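Local structure of immunoreactive 84kD antigen PG93 (Porphyromonas gingivalis, 5M11) at residues A[13-18]-A[655-660]; A[110-115]-A[122-127]; A[143-148]-A[163-168]; A[260-265]-A[295-300]; A[629-634]-A[650-655]. The protein serves as an essential cell-surface component of the type-IX secretion system and binds calcium and zinc. All blocks are in the same frame, centred on the assembly; numbering follows the deposited sequence.

Contact 1: A[13-18]-A[655-660]; sequences WNTLLA and GLMTFQ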
# COMPACT_ATOMS: atom_id res chain seq x y z
N TRP A 13 14.17 6.13 -1.79
CA TRP A 13 12.80 5.61 -1.66
C TRP A 13 12.44 4.76 -2.86
O TRP A 13 12.77 5.13 -3.99
CB TRP A 13 11.75 6.73 -1.54
CG TRP A 13 11.79 7.53 -0.27
CD1 TRP A 13 12.57 8.61 -0.01
CD2 TRP A 13 10.97 7.33 0.90
NE1 TRP A 13 12.30 9.10 1.26
CE2 TRP A 13 11.32 8.33 1.83
CE3 TRP A 13 9.96 6.41 1.25
CZ2 TRP A 13 10.72 8.43 3.10
CZ3 TRP A 13 9.36 6.52 2.49
CH2 TRP A 13 9.74 7.51 3.41
N ASN A 14 11.72 3.66 -2.62
CA ASN A 14 11.23 2.79 -3.69
C ASN A 14 9.88 2.16 -3.29
O ASN A 14 9.58 2.07 -2.10
CB ASN A 14 12.26 1.73 -4.07
CG ASN A 14 12.83 1.98 -5.44
OD1 ASN A 14 13.98 2.42 -5.59
ND2 ASN A 14 12.02 1.77 -6.48
N THR A 15 9.07 1.75 -4.30
CA THR A 15 7.77 1.12 -4.05
C THR A 15 7.75 -0.31 -4.61
O THR A 15 8.20 -0.57 -5.74
CB THR A 15 6.61 1.94 -4.61
OG1 THR A 15 6.79 2.10 -6.00
CG2 THR A 15 6.48 3.30 -3.97
N LEU A 16 7.19 -1.23 -3.81
CA LEU A 16 7.07 -2.65 -4.14
C LEU A 16 5.55 -3.01 -4.27
O LEU A 16 4.92 -3.63 -3.39
CB LEU A 16 7.83 -3.49 -3.09
CG LEU A 16 9.38 -3.35 -3.10
CD1 LEU A 16 9.96 -3.76 -1.80
CD2 LEU A 16 10.02 -4.25 -4.18
N LEU A 17 4.98 -2.53 -5.38
CA LEU A 17 3.56 -2.62 -5.68
C LEU A 17 3.21 -3.85 -6.50
O LEU A 17 4.05 -4.38 -7.22
CB LEU A 17 3.08 -1.32 -6.39
CG LEU A 17 3.10 -0.05 -5.50
CD1 LEU A 17 2.66 1.17 -6.25
CD2 LEU A 17 2.24 -0.21 -4.24
N ALA A 18 1.94 -4.31 -6.35
CA ALA A 18 1.35 -5.48 -6.98
C ALA A 18 0.60 -5.16 -8.32
O ALA A 18 -0.07 -4.13 -8.45
CB ALA A 18 0.39 -6.14 -6.01
N GLY A 655 0.11 0.05 0.26
CA GLY A 655 1.19 -0.78 -0.26
C GLY A 655 2.58 -0.66 0.34
O GLY A 655 2.84 0.19 1.19
N LEU A 656 3.49 -1.51 -0.15
CA LEU A 656 4.86 -1.61 0.29
C LEU A 656 5.80 -0.58 -0.33
O LEU A 656 5.78 -0.29 -1.53
CB LEU A 656 5.41 -3.02 0.03
CG LEU A 656 6.62 -3.45 0.87
CD1 LEU A 656 6.26 -3.54 2.34
CD2 LEU A 656 7.18 -4.76 0.38
N MET A 657 6.69 -0.09 0.53
CA MET A 657 7.73 0.89 0.28
C MET A 657 9.02 0.48 0.97
O MET A 657 8.98 -0.32 1.91
CB MET A 657 7.30 2.26 0.82
CG MET A 657 6.30 2.94 -0.00
SD MET A 657 6.32 4.68 0.42
CE MET A 657 7.41 5.28 -0.84
N THR A 658 10.16 1.03 0.50
CA THR A 658 11.48 0.81 1.11
C THR A 658 12.25 2.11 1.15
O THR A 658 12.36 2.80 0.14
CB THR A 658 12.34 -0.27 0.41
OG1 THR A 658 12.69 0.15 -0.91
CG2 THR A 658 11.70 -1.61 0.41
N PHE A 659 12.84 2.38 2.33
CA PHE A 659 13.66 3.55 2.59
C PHE A 659 15.06 3.09 2.99
O PHE A 659 15.19 2.22 3.86
CB PHE A 659 13.00 4.42 3.67
CG PHE A 659 13.84 5.57 4.16
CD1 PHE A 659 13.91 6.75 3.44
CD2 PHE A 659 14.57 5.46 5.34
CE1 PHE A 659 14.69 7.81 3.89
CE2 PHE A 659 15.37 6.51 5.78
CZ PHE A 659 15.43 7.68 5.05
N GLN A 660 16.10 3.65 2.34
CA GLN A 660 17.50 3.30 2.66
C GLN A 660 17.88 4.09 3.88
O GLN A 660 18.01 5.31 3.81
CB GLN A 660 18.45 3.55 1.48
CG GLN A 660 19.95 3.36 1.80
CD GLN A 660 20.32 1.99 2.34
OE1 GLN A 660 20.61 1.83 3.53
NE2 GLN A 660 20.38 1.00 1.45

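Contact 2: A[110-115]-A[122-127]; sequences KTLNRL and AYLAGG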
# COMPACT_ATOMS: atom_id res chain seq x y z
N LYS A 110 -16.12 11.24 -6.18
CA LYS A 110 -15.11 11.28 -7.24
C LYS A 110 -15.30 10.13 -8.23
O LYS A 110 -14.61 10.08 -9.26
CB LYS A 110 -13.68 11.23 -6.66
CG LYS A 110 -13.41 12.18 -5.49
CD LYS A 110 -13.24 13.63 -5.90
CE LYS A 110 -13.09 14.48 -4.67
NZ LYS A 110 -12.90 15.91 -5.02
N THR A 111 -16.25 9.23 -7.95
CA THR A 111 -16.51 8.08 -8.82
C THR A 111 -16.57 8.51 -10.26
O THR A 111 -17.23 9.49 -10.58
CB THR A 111 -17.81 7.42 -8.38
OG1 THR A 111 -17.64 6.96 -7.04
CG2 THR A 111 -18.26 6.28 -9.31
N LEU A 112 -15.86 7.80 -11.14
CA LEU A 112 -15.91 8.06 -12.58
C LEU A 112 -16.68 6.95 -13.26
O LEU A 112 -16.51 5.77 -12.94
CB LEU A 112 -14.50 8.20 -13.19
CG LEU A 112 -14.42 8.85 -14.55
CD1 LEU A 112 -14.26 10.33 -14.45
CD2 LEU A 112 -13.25 8.29 -15.32
N ASN A 113 -17.55 7.31 -14.18
CA ASN A 113 -18.39 6.38 -14.93
C ASN A 113 -17.93 6.33 -16.38
O ASN A 113 -17.96 5.25 -16.98
CB ASN A 113 -19.87 6.80 -14.82
CG ASN A 113 -20.38 7.06 -13.41
OD1 ASN A 113 -20.22 6.25 -12.47
ND2 ASN A 113 -21.00 8.21 -13.21
N ARG A 114 -17.48 7.47 -16.95
CA ARG A 114 -17.01 7.52 -18.34
C ARG A 114 -15.88 8.54 -18.52
O ARG A 114 -15.96 9.66 -18.01
CB ARG A 114 -18.18 7.81 -19.31
CG ARG A 114 -17.86 7.66 -20.80
CD ARG A 114 -17.64 6.22 -21.24
NE ARG A 114 -18.87 5.41 -21.22
CZ ARG A 114 -18.89 4.08 -21.14
NH1 ARG A 114 -17.76 3.39 -21.05
NH2 ARG A 114 -20.05 3.43 -21.14
N LEU A 115 -14.84 8.13 -19.25
CA LEU A 115 -13.70 8.96 -19.64
C LEU A 115 -13.65 8.89 -21.13
O LEU A 115 -13.10 7.95 -21.69
CB LEU A 115 -12.40 8.48 -18.97
CG LEU A 115 -11.04 9.16 -19.25
CD1 LEU A 115 -11.16 10.66 -19.41
CD2 LEU A 115 -10.05 8.83 -18.15
N ALA A 122 -11.34 15.88 -23.32
CA ALA A 122 -11.75 14.68 -22.58
C ALA A 122 -12.97 15.05 -21.78
O ALA A 122 -13.02 16.15 -21.21
CB ALA A 122 -10.64 14.17 -21.70
N TYR A 123 -14.00 14.19 -21.80
CA TYR A 123 -15.24 14.40 -21.05
C TYR A 123 -15.28 13.40 -19.97
O TYR A 123 -15.26 12.20 -20.25
CB TYR A 123 -16.47 14.29 -21.94
CG TYR A 123 -16.42 15.22 -23.12
CD1 TYR A 123 -16.95 16.51 -23.05
CD2 TYR A 123 -15.80 14.83 -24.31
CE1 TYR A 123 -16.84 17.39 -24.11
CE2 TYR A 123 -15.71 15.70 -25.38
CZ TYR A 123 -16.25 16.97 -25.29
OH TYR A 123 -16.17 17.80 -26.37
N LEU A 124 -15.30 13.88 -18.73
CA LEU A 124 -15.30 13.01 -17.57
C LEU A 124 -16.67 13.09 -16.93
O LEU A 124 -17.07 14.15 -16.47
CB LEU A 124 -14.16 13.40 -16.61
CG LEU A 124 -12.73 13.36 -17.23
CD1 LEU A 124 -12.26 14.73 -17.62
CD2 LEU A 124 -11.75 12.82 -16.27
N ALA A 125 -17.41 11.98 -16.97
CA ALA A 125 -18.73 11.89 -16.35
C ALA A 125 -18.58 11.06 -15.11
O ALA A 125 -18.14 9.91 -15.22
CB ALA A 125 -19.73 11.25 -17.30
N GLY A 126 -18.89 11.64 -13.96
CA GLY A 126 -18.81 10.95 -12.67
C GLY A 126 -19.80 11.45 -11.63
O GLY A 126 -20.83 12.04 -11.97
N GLY A 127 -19.50 11.19 -10.35
CA GLY A 127 -20.35 11.59 -9.24
C GLY A 127 -20.25 13.06 -8.90
O GLY A 127 -20.95 13.54 -7.99

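Contact 3: A[143-148]-A[163-168]; sequences TYAKGT and MLKEGQ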
# COMPACT_ATOMS: atom_id res chain seq x y z
N THR A 143 -17.55 22.52 -15.90
CA THR A 143 -18.13 21.33 -15.27
C THR A 143 -19.61 21.56 -15.34
O THR A 143 -20.11 22.51 -14.75
CB THR A 143 -17.59 21.03 -13.84
OG1 THR A 143 -16.20 20.70 -13.91
CG2 THR A 143 -18.32 19.86 -13.18
N TYR A 144 -20.30 20.72 -16.12
CA TYR A 144 -21.75 20.73 -16.29
C TYR A 144 -22.33 19.79 -15.24
O TYR A 144 -21.61 18.91 -14.77
CB TYR A 144 -22.15 20.33 -17.71
CG TYR A 144 -21.30 20.94 -18.82
CD1 TYR A 144 -21.07 22.32 -18.87
CD2 TYR A 144 -20.78 20.16 -19.84
CE1 TYR A 144 -20.34 22.90 -19.92
CE2 TYR A 144 -20.06 20.73 -20.89
CZ TYR A 144 -19.85 22.09 -20.93
OH TYR A 144 -19.12 22.62 -21.97
N ALA A 145 -23.59 20.03 -14.81
CA ALA A 145 -24.31 19.27 -13.77
C ALA A 145 -23.49 19.14 -12.46
O ALA A 145 -23.63 18.13 -11.77
CB ALA A 145 -24.67 17.89 -14.29
N LYS A 146 -22.62 20.15 -12.15
CA LYS A 146 -21.71 20.20 -10.99
C LYS A 146 -22.38 19.62 -9.76
O LYS A 146 -23.48 20.04 -9.41
CB LYS A 146 -21.27 21.63 -10.73
CG LYS A 146 -19.84 21.76 -10.24
CD LYS A 146 -19.37 23.22 -10.18
CE LYS A 146 -18.85 23.78 -11.50
NZ LYS A 146 -18.31 25.16 -11.33
N GLY A 147 -21.76 18.59 -9.17
CA GLY A 147 -22.24 17.91 -7.97
C GLY A 147 -23.41 16.96 -8.15
O GLY A 147 -24.10 16.65 -7.17
N THR A 148 -23.64 16.46 -9.35
CA THR A 148 -24.72 15.53 -9.64
C THR A 148 -24.13 14.35 -10.39
O THR A 148 -23.37 14.56 -11.33
CB THR A 148 -25.83 16.22 -10.45
OG1 THR A 148 -26.24 17.40 -9.75
CG2 THR A 148 -27.04 15.32 -10.75
N MET A 163 -25.82 13.72 -22.61
CA MET A 163 -25.58 13.49 -21.19
C MET A 163 -26.72 12.68 -20.58
O MET A 163 -27.90 13.01 -20.78
CB MET A 163 -25.40 14.85 -20.46
CG MET A 163 -25.58 14.85 -18.94
SD MET A 163 -24.94 16.42 -18.22
CE MET A 163 -26.43 17.27 -18.00
N LEU A 164 -26.37 11.63 -19.83
CA LEU A 164 -27.36 10.82 -19.14
C LEU A 164 -27.20 11.06 -17.64
O LEU A 164 -26.17 10.69 -17.08
CB LEU A 164 -27.18 9.34 -19.52
CG LEU A 164 -28.09 8.30 -18.88
CD1 LEU A 164 -29.55 8.42 -19.35
CD2 LEU A 164 -27.60 6.94 -19.23
N LYS A 165 -28.16 11.77 -17.01
CA LYS A 165 -28.14 12.00 -15.58
C LYS A 165 -29.53 11.78 -15.03
O LYS A 165 -30.53 12.12 -15.69
CB LYS A 165 -27.54 13.36 -15.16
CG LYS A 165 -28.38 14.61 -15.41
CD LYS A 165 -27.82 15.85 -14.69
CE LYS A 165 -28.65 17.11 -14.92
NZ LYS A 165 -30.00 17.07 -14.27
N GLU A 166 -29.59 11.15 -13.84
CA GLU A 166 -30.81 10.80 -13.13
C GLU A 166 -31.88 10.20 -14.08
O GLU A 166 -33.03 10.62 -14.05
CB GLU A 166 -31.35 12.02 -12.37
CG GLU A 166 -30.42 12.63 -11.33
CD GLU A 166 -30.78 14.05 -10.93
OE1 GLU A 166 -31.31 14.80 -11.77
OE2 GLU A 166 -30.46 14.43 -9.77
N GLY A 167 -31.50 9.24 -14.92
CA GLY A 167 -32.45 8.57 -15.82
C GLY A 167 -33.05 9.41 -16.94
O GLY A 167 -34.07 9.04 -17.52
N GLN A 168 -32.41 10.53 -17.26
CA GLN A 168 -32.84 11.41 -18.32
C GLN A 168 -31.74 11.61 -19.35
O GLN A 168 -30.57 11.76 -19.00
CB GLN A 168 -33.22 12.76 -17.72
CG GLN A 168 -34.68 12.90 -17.38
CD GLN A 168 -34.99 14.27 -16.85
OE1 GLN A 168 -34.21 14.88 -16.09
NE2 GLN A 168 -36.16 14.79 -17.19

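Contact 4: A[260-265]-A[295-300]; sequences KTTQFP and LAEGST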
# COMPACT_ATOMS: atom_id res chain seq x y z
N LYS A 260 -23.04 -4.11 -37.52
CA LYS A 260 -22.47 -5.45 -37.63
C LYS A 260 -22.12 -5.89 -36.23
O LYS A 260 -21.50 -5.13 -35.47
CB LYS A 260 -21.25 -5.46 -38.57
CG LYS A 260 -20.58 -6.82 -38.73
CD LYS A 260 -19.16 -6.65 -39.27
CE LYS A 260 -18.60 -7.84 -40.01
NZ LYS A 260 -17.30 -7.50 -40.65
N THR A 261 -22.59 -7.06 -35.85
CA THR A 261 -22.36 -7.60 -34.51
C THR A 261 -21.62 -8.91 -34.64
O THR A 261 -21.96 -9.74 -35.50
CB THR A 261 -23.69 -7.74 -33.73
OG1 THR A 261 -24.50 -6.57 -33.88
CG2 THR A 261 -23.47 -7.99 -32.27
N THR A 262 -20.57 -9.08 -33.80
CA THR A 262 -19.75 -10.30 -33.73
C THR A 262 -19.71 -10.75 -32.26
O THR A 262 -19.44 -9.93 -31.39
CB THR A 262 -18.34 -10.10 -34.31
OG1 THR A 262 -18.41 -9.55 -35.62
CG2 THR A 262 -17.53 -11.37 -34.34
N GLN A 263 -19.98 -12.03 -32.01
CA GLN A 263 -19.96 -12.60 -30.68
C GLN A 263 -18.65 -13.36 -30.43
O GLN A 263 -18.12 -14.02 -31.34
CB GLN A 263 -21.17 -13.51 -30.51
CG GLN A 263 -21.70 -13.59 -29.08
CD GLN A 263 -22.77 -14.65 -28.95
OE1 GLN A 263 -23.77 -14.68 -29.70
NE2 GLN A 263 -22.60 -15.54 -27.98
N PHE A 264 -18.11 -13.25 -29.21
CA PHE A 264 -16.88 -13.92 -28.79
C PHE A 264 -17.06 -14.58 -27.43
O PHE A 264 -17.48 -13.90 -26.49
CB PHE A 264 -15.71 -12.93 -28.72
CG PHE A 264 -15.36 -12.23 -30.00
CD1 PHE A 264 -14.54 -12.83 -30.94
CD2 PHE A 264 -15.80 -10.94 -30.24
CE1 PHE A 264 -14.20 -12.17 -32.12
CE2 PHE A 264 -15.45 -10.27 -31.42
CZ PHE A 264 -14.65 -10.89 -32.35
N PRO A 265 -16.71 -15.87 -27.26
CA PRO A 265 -16.85 -16.49 -25.93
C PRO A 265 -15.71 -16.07 -24.97
O PRO A 265 -14.81 -16.85 -24.67
CB PRO A 265 -16.84 -17.98 -26.25
CG PRO A 265 -16.04 -18.10 -27.48
CD PRO A 265 -16.18 -16.83 -28.25
N LEU A 295 -10.32 -8.77 -34.20
CA LEU A 295 -11.75 -8.50 -34.32
C LEU A 295 -12.37 -9.13 -35.59
O LEU A 295 -12.86 -8.42 -36.47
CB LEU A 295 -12.02 -6.99 -34.23
CG LEU A 295 -11.59 -6.33 -32.92
CD1 LEU A 295 -11.29 -4.86 -33.11
CD2 LEU A 295 -12.60 -6.56 -31.83
N ALA A 296 -12.37 -10.49 -35.64
CA ALA A 296 -12.88 -11.36 -36.71
C ALA A 296 -13.66 -12.54 -36.12
O ALA A 296 -13.19 -13.13 -35.15
CB ALA A 296 -11.72 -11.86 -37.55
N GLU A 297 -14.83 -12.87 -36.69
CA GLU A 297 -15.80 -13.90 -36.26
C GLU A 297 -15.18 -15.15 -35.60
O GLU A 297 -15.66 -15.60 -34.56
CB GLU A 297 -16.69 -14.35 -37.44
CG GLU A 297 -18.13 -14.69 -37.07
CD GLU A 297 -19.11 -13.52 -37.00
OE1 GLU A 297 -19.24 -12.79 -38.01
OE2 GLU A 297 -19.77 -13.37 -35.95
N GLY A 298 -14.13 -15.69 -36.20
CA GLY A 298 -13.52 -16.90 -35.68
C GLY A 298 -12.21 -16.69 -34.98
O GLY A 298 -11.25 -17.44 -35.21
N SER A 299 -12.15 -15.68 -34.10
CA SER A 299 -10.92 -15.40 -33.38
C SER A 299 -11.06 -15.69 -31.90
O SER A 299 -12.14 -15.58 -31.32
CB SER A 299 -10.48 -13.96 -33.60
OG SER A 299 -10.12 -13.72 -34.95
N THR A 300 -9.93 -16.07 -31.30
CA THR A 300 -9.73 -16.38 -29.88
C THR A 300 -8.85 -15.31 -29.26
O THR A 300 -7.96 -14.80 -29.94
CB THR A 300 -9.11 -17.79 -29.71
OG1 THR A 300 -8.09 -18.02 -30.71
CG2 THR A 300 -10.15 -18.88 -29.76

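Contact 5: A[629-634]-A[650-655]; sequences SPLLSN and IGTADG. With CA (calcium ion), chain L.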
# COMPACT_ATOMS: atom_id res chain seq x y z
N SER A 629 7.45 13.74 1.94
CA SER A 629 8.26 12.67 1.40
C SER A 629 7.50 11.81 0.36
O SER A 629 6.27 11.92 0.27
CB SER A 629 8.77 11.79 2.53
OG SER A 629 7.81 10.79 2.84
N PRO A 630 8.20 10.91 -0.39
CA PRO A 630 7.49 10.05 -1.36
C PRO A 630 6.60 8.97 -0.72
O PRO A 630 5.99 8.21 -1.48
CB PRO A 630 8.64 9.40 -2.15
CG PRO A 630 9.86 10.22 -1.83
CD PRO A 630 9.65 10.65 -0.43
N LEU A 631 6.48 8.93 0.65
CA LEU A 631 5.64 8.01 1.43
C LEU A 631 4.20 7.95 0.85
O LEU A 631 3.55 8.99 0.67
CB LEU A 631 5.63 8.40 2.92
CG LEU A 631 4.92 7.48 3.91
CD1 LEU A 631 5.73 6.23 4.20
CD2 LEU A 631 4.67 8.18 5.21
N LEU A 632 3.76 6.72 0.51
CA LEU A 632 2.47 6.44 -0.15
C LEU A 632 1.25 6.82 0.72
O LEU A 632 0.28 7.37 0.18
CB LEU A 632 2.39 4.95 -0.56
CG LEU A 632 3.19 4.54 -1.79
CD1 LEU A 632 3.23 3.03 -1.94
CD2 LEU A 632 2.62 5.16 -3.07
N SER A 633 1.30 6.54 2.03
CA SER A 633 0.20 6.84 2.94
C SER A 633 0.71 7.19 4.33
O SER A 633 1.71 6.61 4.77
CB SER A 633 -0.75 5.64 3.03
OG SER A 633 -1.75 5.81 4.02
N ASN A 634 0.01 8.11 5.03
CA ASN A 634 0.34 8.48 6.42
C ASN A 634 -0.12 7.38 7.40
O ASN A 634 0.29 7.40 8.56
CB ASN A 634 -0.29 9.83 6.81
CG ASN A 634 0.29 11.05 6.12
OD1 ASN A 634 1.49 11.11 5.82
ND2 ASN A 634 -0.54 12.06 5.90
N ILE A 650 8.27 -0.63 4.58
CA ILE A 650 7.18 0.16 5.15
C ILE A 650 5.89 -0.34 4.56
O ILE A 650 5.63 -0.11 3.38
CB ILE A 650 7.40 1.70 4.91
CG1 ILE A 650 8.80 2.19 5.37
CG2 ILE A 650 6.28 2.55 5.52
CD1 ILE A 650 9.44 3.33 4.49
N GLY A 651 5.10 -1.03 5.37
CA GLY A 651 3.81 -1.53 4.94
C GLY A 651 2.74 -0.47 5.13
O GLY A 651 2.16 -0.39 6.21
N THR A 652 2.52 0.41 4.13
CA THR A 652 1.49 1.45 4.27
C THR A 652 0.13 0.86 3.89
O THR A 652 0.07 -0.21 3.27
CB THR A 652 1.78 2.75 3.47
OG1 THR A 652 1.74 2.53 2.05
CG2 THR A 652 3.07 3.43 3.88
N ALA A 653 -0.95 1.57 4.23
CA ALA A 653 -2.31 1.14 3.90
C ALA A 653 -2.52 1.06 2.37
O ALA A 653 -3.41 0.34 1.90
CB ALA A 653 -3.32 2.11 4.53
N ASP A 654 -1.65 1.75 1.61
CA ASP A 654 -1.64 1.80 0.15
C ASP A 654 -0.45 1.02 -0.47
O ASP A 654 -0.07 1.29 -1.60
CB ASP A 654 -1.63 3.27 -0.33
CG ASP A 654 -2.99 3.94 -0.23
OD1 ASP A 654 -3.79 3.79 -1.19
OD2 ASP A 654 -3.27 4.58 0.80
N GLY A 655 0.11 0.05 0.26
CA GLY A 655 1.19 -0.78 -0.26
C GLY A 655 2.58 -0.66 0.34
O GLY A 655 2.84 0.19 1.19
CA CA L . -4.45 6.59 0.21

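Contact 1: A[13-18]-A[655-660]
Met657 reaches across from its strand to the indole of Trp13, and its side chain shows how the two strands mesh. CB lies 3.7 Å from Asn14 O, close above the neighbouring backbone. CG runs beside Thr15, 4.0 Å from its CG2. SD lies obliquely by the six-membered part of the Trp13 ring, a Met-aromatic contact. The bend about the CG-SD bond (chi3 95°) then places the methyl CE 3.5 Å from Trp13 CE3 and against Thr15 CG2. Phe659 meets the same indole over one face: its CD1 stands 3.4 Å from Trp13 CE2, with the two ring planes at 56°, and its CB adds a CH-pi contact over the six-membered ring. Thr15 turns its hydroxyl to Asp55.

Beneath these side chains the backbones pair antiparallel. Asn14 and Thr658 exchange two hydrogen bonds, 3.0 Å from Asn14 N to Thr658 O and 2.9 Å from Thr658 N to Asn14 O, and Leu16 N gives a third to Leu656 O. The opposite face carries Leu16, whose CD1 packs 3.5 Å from Thr658 CG2 and also touches Leu656 CD2.

This is the Velcro closure of a beta-propeller: a strand from the chain start completes a blade whose other three strands come more than 600 residues later. Strand 13-16 is the edge strand of a four-stranded antiparallel sheet, next to 655-660, with 647-652 and 636-642 following; Ile650 of strand 647-652 and Phe624 pack around the Trp13 and Phe659 rings.

Contact 2: A[110-115]-A[122-127]
Leu112 and Leu115 both swing CG anti to their backbone N (chi1 -163° and 178°), while Leu124 opposite them keeps its CG anti to the carbonyl carbon (chi1 -58°), and these choices bring three leucines together on one face of a beta hairpin. The hairpin, strands 112-118 and 121-126, belongs to a blade of the N-terminal beta-propeller, and it is interrupted by a classic beta bulge in which Asn113 and Arg114 both stand opposite Ala125.

On the leucine face, Leu112 CD1 rests 3.8 Å from Leu124 CB, the two side chains meeting at a slant. Leu115 instead runs alongside Leu124 in the same direction, its CD1 3.8 Å from Leu124 CG, and also brushes Ala122. Tyr80 and Val78 of strand 76-81, in the preceding blade, cover this face. Arg114 and Ala125 project from the other face toward strand 150-155 of the next blade, where the Arg114 guanidinium forms a salt bridge with Asp152.

The extra residue of the bulge turns the corner of the chain near Asn113 and moves the register along by one. On the Thr111 side of the bulge Gly127 N donates to Thr111 O, a bond just past the end of strand 121-126, and the Asn113 amide nitrogen ND2 lies near Gly126 while donating to Val150 O. Within the bulge Ala125 N bonds back to Arg114 O at 2.9 Å. Here too one carbonyl serves two donors, both in its plane: Ala125 O accepts from Asn113 N at 2.9 Å and from Arg114 N at 3.1 Å.

Contact 3: A[143-148]-A[163-168]
Two turns of neighbouring propeller blades meet here: the loop that carries the chain out of one blade into the next, and the hairpin turn of that next blade. Ala145 to Thr148 form a type II beta turn closed by a weak bond, while Lys165 to Gln168 form a type I' turn whose Lys165 and Gln168 backbones bond to each other in both directions.

No hydrogen bond crosses between the turns; the contact is mostly of aliphatic groups. Ala145 is central. Its CB lies 3.8 Å from Lys165 CD and close to CE as well, and it also meets the methyl CE of Met163 at 4.2 Å. Lys165 holds CG between its backbone N and carbonyl carbon (chi1 73°), runs straight to CE, then bends at its last torsion. Its methylenes thus lie against the alanine while the ammonium group turns to the carboxylate of Glu166, with NZ 3.6 Å from OE1, a long salt bridge within the turn. Thr148 adds a second patch. Its CG2, anti to the backbone N, touches Lys165 CD at 4.1 Å and meets Glu166 3.7 Å from OE2, the two side chains crossing at about a right angle. The Glu166 carboxylate therefore has one oxygen toward the lysine and the other against a methyl group.

Val150, at the start of strand 150-155, touches Ala145, Met163 and Lys165. Strand 139-144, the edge strand of its sheet, leads into the first turn, and strands 160-165 and 168-173 flank the second, with Phe170 packing on Met163 and Lys165.

Contact 4: A[260-265]-A[295-300]
Phe264 and Thr262, alternate residues on the last strand of one propeller blade, pack against the loop 295-300, which joins the third and fourth strands of the following blade. It is an interblade contact near the surface, with no hydrogen bond across it.

Contacts of the aromatic ring come first. With CG anti to the carbonyl carbon (chi1 -60°), Phe264 sends its ring into the bend of the loop, and two backbone carbonyls meet it at the edge, near its plane: Ala296 O lies 3.3 Å from CE1 and Ser299 O lies 3.7 Å from CD1. CZ reaches the backbone of Leu295, 4.2 Å from its CA. Phe254 of its own blade and Leu293 of the next also touch the Phe264 side chain, which puts it between the two sheets.

Aliphatic contacts form the second group. Thr262 turns its methyl CG2 anti to the backbone N and against the loop, 3.6 Å from Glu297 CA.

The charged side chain makes the third. Glu297 starts away from the strand but bends back at chi2 (85°), crossing Thr262 at a slant. Lys260 NZ stays 6.2 Å from Glu297 OE1, too far for a salt bridge, whereas Glu297 OE2 lies 3.4 Å from Thr262 CG2.

Contact 5: A[629-634]-A[650-655]
Ser633 and Asp654 meet beside a bound calcium ion. Asp654 OD2 binds the metal at 2.4 Å, and the same oxygen lies 3.5 Å from Ser633 CB, so the carboxylate is flanked by the serine methylene as it reaches the ion. The Ser633 hydroxyl bonds to Asn635 N. Asp654 holds CG anti to its carbonyl carbon (chi1 -78°), which directs the carboxylate out of its turn toward the calcium.

A second layer of side chains lies behind. Thr652 sets its CG2 3.6 Å from Ser633 O and also against Leu631 CD1, which in turn crosses Ile650 at about a right angle, 3.9 Å from its CG2. Leu632 also packs here: its CB approaches Thr652 OG1, and CD1 lies 3.7 Å from Asp654 O.

Residues Thr652 to Gly655 make a type I beta turn, the hairpin connection between strands 647-652 and 655-660 of a propeller blade, and the metal-binding aspartate sits at its third position. Thr652 and Gly655 close it from both ends. Gly655 N bonds to Thr652 O at 3.0 Å, and Gly655 O takes two bonds in return, one from Thr652 N and one from the Thr652 hydroxyl at 2.7 Å, the latter on a lone pair in the carbonyl plane.

Further out, the opposing loop has its own brace, an ST turn in which Ser629 OG accepts from Leu631 N at 3.2 Å. Ser629 OG also bonds to Thr625 O, and the Asn634 side chain ties the far end of the loop to Val626 and Glu627.

Contacts 1 and 5 belong to one blade: their centres are 8 Å apart, they share Gly655, and strands 647-652 and 655-660 are neighbours in its sheet. Contacts 2 and 3, centres 11 Å apart, reach a common sheet of the N-terminal propeller, and contact 4 lies in later blades of the same propeller, with its centre 29 Å from that of contact 2. Along the chain, 2, 3, 4 and 5 follow in series after residues 13-18, the last of them running into 655-660 at Gly655. The chain thus starts in the second propeller, builds the first, and returns, so that contact 1 joins its beginning to the closing blade while contact 5 adds a calcium site beside that closure.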